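Precorrin-3 methylase (Rhodobacter capsulatus, PDB 3NUT) probably transfers methyl groups from S-adenosyl-L-methionine to a precorrin intermediate in the biosynthesis of cobalamin (vitamin B12). Local coordinates at residues L184-R188 with L215-P220. Sequence-based numbering, arbitrary orientation.
Sequences LEILR and LRDATP
Leu215 reaches across to the helix and meets Leu187 and Arg188 with its two methyl branches. CD1 packs on Leu187 CB at 3.7 Å, while CD2 sits over the backbone, 3.5 Å from Leu187 O. The Leu215 chain leaves with chi1 at 176°, CG opposite the backbone N, which carries both methyls onto the helix surface. The apolar surface continues around Leu184. Its CD1 touches the Thr219-Pro220 peptide, 3.5 Å from Pro220 N, and the proline ring follows, with Pro220 CD 3.8 Å from that same Leu184 CD1. The other branch, Leu184 CD2, lies more loosely between Leu215 CD1 and Ala218 CB, 4.4 Å from the latter. Beyond the segments, Pro220 also rests on Phe180 and Thr181 of helix 179-190, and Leu187 also touches Met166 and Phe168 of strand 165-169. The side chain of Pro220 is about 14 Å from the bound S-adenosyl-L-homocysteine.

Arg188, on the solvent side, contributes its aliphatic stem, CG lying 3.9 Å from Leu215 CG. Its chain then bends at chi3 (-52°) and folds the guanidinium back over its own helix, one face toward Leu184 O and Glu185 N; Ala218 O lies near the plane at an edge, but NH1 stays 4.5 Å from it. Cutting Leu215 back to an alanine is likely to open a gap beside Leu187 and leave the Arg188 stem without its apolar partner. Helix 179-190 is thus joined to the loop leaving edge strand 209-214 of the tetrapyrrole methylase fold by dispersive contacts, which depend on matching apolar shapes.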
ATOM      1  N   LEU A 184     -13.267  15.920  -9.644  1.00 56.90           N
ATOM      2  CA  LEU A 184     -12.655  16.278 -10.936  1.00 57.22           C
ATOM      3  C   LEU A 184     -12.545  17.800 -11.143  1.00 57.68           C
ATOM      4  O   LEU A 184     -11.567  18.291 -11.726  1.00 57.60           O
ATOM      5  CB  LEU A 184     -13.430  15.651 -12.095  1.00 56.88           C
ATOM      6  CG  LEU A 184     -13.360  14.131 -12.229  1.00 57.37           C
ATOM      7  CD1 LEU A 184     -14.386  13.641 -13.209  1.00 57.93           C
ATOM      8  CD2 LEU A 184     -11.958  13.677 -12.649  1.00 57.64           C
ATOM      9  N   GLU A 185     -13.559  18.527 -10.674  1.00 58.05           N
ATOM     10  CA  GLU A 185     -13.592  19.983 -10.767  1.00 58.74           C
ATOM     11  C   GLU A 185     -12.449  20.538  -9.939  1.00 58.43           C
ATOM     12  O   GLU A 185     -11.641  21.325 -10.445  1.00 58.14           O
ATOM     13  CB  GLU A 185     -14.954  20.550 -10.293  1.00 59.14           C
ATOM     14  CG  GLU A 185     -15.215  22.032 -10.658  1.00 61.16           C
ATOM     15  CD  GLU A 185     -16.322  22.690  -9.819  1.00 63.71           C
ATOM     16  OE1 GLU A 185     -17.262  23.262 -10.415  1.00 64.36           O
ATOM     17  OE2 GLU A 185     -16.258  22.640  -8.564  1.00 65.56           O
ATOM     18  N   ILE A 186     -12.372  20.118  -8.676  1.00 58.24           N
ATOM     19  CA  ILE A 186     -11.255  20.508  -7.818  1.00 58.38           C
ATOM     20  C   ILE A 186      -9.922  20.202  -8.516  1.00 58.62           C
ATOM     21  O   ILE A 186      -8.979  20.992  -8.460  1.00 59.05           O
ATOM     22  CB  ILE A 186     -11.261  19.779  -6.451  1.00 58.29           C
ATOM     23  CG1 ILE A 186     -12.676  19.644  -5.866  1.00 57.91           C
ATOM     24  CG2 ILE A 186     -10.281  20.456  -5.477  1.00 58.87           C
ATOM     25  CD1 ILE A 186     -13.105  20.753  -4.950  1.00 56.63           C
ATOM     26  N   LEU A 187      -9.851  19.050  -9.176  1.00 58.75           N
ATOM     27  CA  LEU A 187      -8.606  18.613  -9.792  1.00 58.76           C
ATOM     28  C   LEU A 187      -8.226  19.495 -10.968  1.00 58.73           C
ATOM     29  O   LEU A 187      -7.082  19.963 -11.060  1.00 58.87           O
ATOM     30  CB  LEU A 187      -8.679  17.141 -10.208  1.00 58.92           C
ATOM     31  CG  LEU A 187      -8.350  16.063  -9.171  1.00 59.03           C
ATOM     32  CD1 LEU A 187      -8.327  14.707  -9.869  1.00 59.22           C
ATOM     33  CD2 LEU A 187      -7.013  16.335  -8.468  1.00 58.97           C
ATOM     34  N   ARG A 188      -9.181  19.723 -11.868  1.00 58.62           N
ATOM     35  CA  ARG A 188      -9.013  20.755 -12.887  1.00 58.46           C
ATOM     36  C   ARG A 188      -8.617  22.104 -12.252  1.00 58.59           C
ATOM     37  O   ARG A 188      -7.730  22.782 -12.767  1.00 58.63           O
ATOM     38  CB  ARG A 188     -10.253  20.880 -13.761  1.00 58.11           C
ATOM     39  CG  ARG A 188     -10.483  19.650 -14.620  1.00 58.01           C
ATOM     40  CD  ARG A 188     -11.711  19.790 -15.493  1.00 57.93           C
ATOM     41  NE  ARG A 188     -12.912  20.166 -14.735  1.00 58.92           N
ATOM     42  CZ  ARG A 188     -14.023  19.438 -14.656  1.00 57.37           C
ATOM     43  NH1 ARG A 188     -14.122  18.269 -15.284  1.00 56.02           N
ATOM     44  NH2 ARG A 188     -15.041  19.889 -13.943  1.00 57.97           N
ATOM     45  N   LEU A 215      -6.550  14.666 -17.612  1.00 56.11           N
ATOM     46  CA  LEU A 215      -7.574  15.259 -16.748  1.00 57.03           C
ATOM     47  C   LEU A 215      -8.618  16.062 -17.511  1.00 58.06           C
ATOM     48  O   LEU A 215      -9.819  15.936 -17.236  1.00 58.26           O
ATOM     49  CB  LEU A 215      -6.913  16.125 -15.678  1.00 56.57           C
ATOM     50  CG  LEU A 215      -7.699  16.951 -14.663  1.00 56.84           C
ATOM     51  CD1 LEU A 215      -8.620  16.108 -13.796  1.00 57.34           C
ATOM     52  CD2 LEU A 215      -6.727  17.748 -13.800  1.00 55.87           C
ATOM     53  N   ARG A 216      -8.148  16.878 -18.462  1.00 58.95           N
ATOM     54  CA  ARG A 216      -9.002  17.653 -19.367  1.00 60.03           C
ATOM     55  C   ARG A 216     -10.113  16.807 -20.003  1.00 60.34           C
ATOM     56  O   ARG A 216     -11.246  17.263 -20.116  1.00 60.41           O
ATOM     57  CB  ARG A 216      -8.150  18.283 -20.483  1.00 60.41           C
ATOM     58  CG  ARG A 216      -8.424  17.715 -21.899  1.00 61.62           C
ATOM     59  CD  ARG A 216      -7.171  17.497 -22.728  1.00 63.84           C
ATOM     60  NE  ARG A 216      -6.219  18.600 -22.614  1.00 65.35           N
ATOM     61  CZ  ARG A 216      -5.095  18.695 -23.317  1.00 65.57           C
ATOM     62  NH1 ARG A 216      -4.770  17.756 -24.202  1.00 65.69           N
ATOM     63  NH2 ARG A 216      -4.293  19.733 -23.126  1.00 65.07           N
ATOM     64  N   ASP A 217      -9.770  15.581 -20.411  1.00 60.70           N
ATOM     65  CA  ASP A 217     -10.651  14.699 -21.180  1.00 61.17           C
ATOM     66  C   ASP A 217     -11.526  13.767 -20.334  1.00 61.45           C
ATOM     67  O   ASP A 217     -12.376  13.042 -20.876  1.00 61.63           O
ATOM     68  CB  ASP A 217      -9.817  13.846 -22.134  1.00 61.16           C
ATOM     69  CG  ASP A 217      -9.442  14.581 -23.398  1.00 62.23           C
ATOM     70  OD1 ASP A 217     -10.362  14.990 -24.140  1.00 63.57           O
ATOM     71  OD2 ASP A 217      -8.227  14.740 -23.657  1.00 63.19           O
ATOM     72  N   ALA A 218     -11.309  13.791 -19.017  1.00 61.45           N
ATOM     73  CA  ALA A 218     -11.918  12.843 -18.086  1.00 61.32           C
ATOM     74  C   ALA A 218     -13.323  13.254 -17.661  1.00 61.42           C
ATOM     75  O   ALA A 218     -13.600  14.440 -17.500  1.00 61.23           O
ATOM     76  CB  ALA A 218     -11.029  12.676 -16.865  1.00 61.03           C
ATOM     77  N   THR A 219     -14.198  12.262 -17.491  1.00 61.51           N
ATOM     78  CA  THR A 219     -15.562  12.465 -16.988  1.00 62.03           C
ATOM     79  C   THR A 219     -15.858  11.446 -15.853  1.00 61.93           C
ATOM     80  O   THR A 219     -15.223  10.382 -15.797  1.00 61.79           O
ATOM     81  CB  THR A 219     -16.612  12.319 -18.122  1.00 62.11           C
ATOM     82  OG1 THR A 219     -16.610  10.973 -18.600  1.00 63.18           O
ATOM     83  CG2 THR A 219     -16.304  13.240 -19.295  1.00 62.34           C
ATOM     84  N   PRO A 220     -16.811  11.762 -14.944  1.00 61.76           N
ATOM     85  CA  PRO A 220     -16.994  10.896 -13.758  1.00 61.39           C
ATOM     86  C   PRO A 220     -17.524   9.494 -14.054  1.00 61.07           C
ATOM     87  O   PRO A 220     -17.196   8.555 -13.334  1.00 61.23           O
ATOM     88  CB  PRO A 220     -17.997  11.674 -12.883  1.00 61.12           C
ATOM     89  CG  PRO A 220     -18.738  12.538 -13.832  1.00 61.67           C
ATOM     90  CD  PRO A 220     -17.739  12.912 -14.928  1.00 61.79           C
TER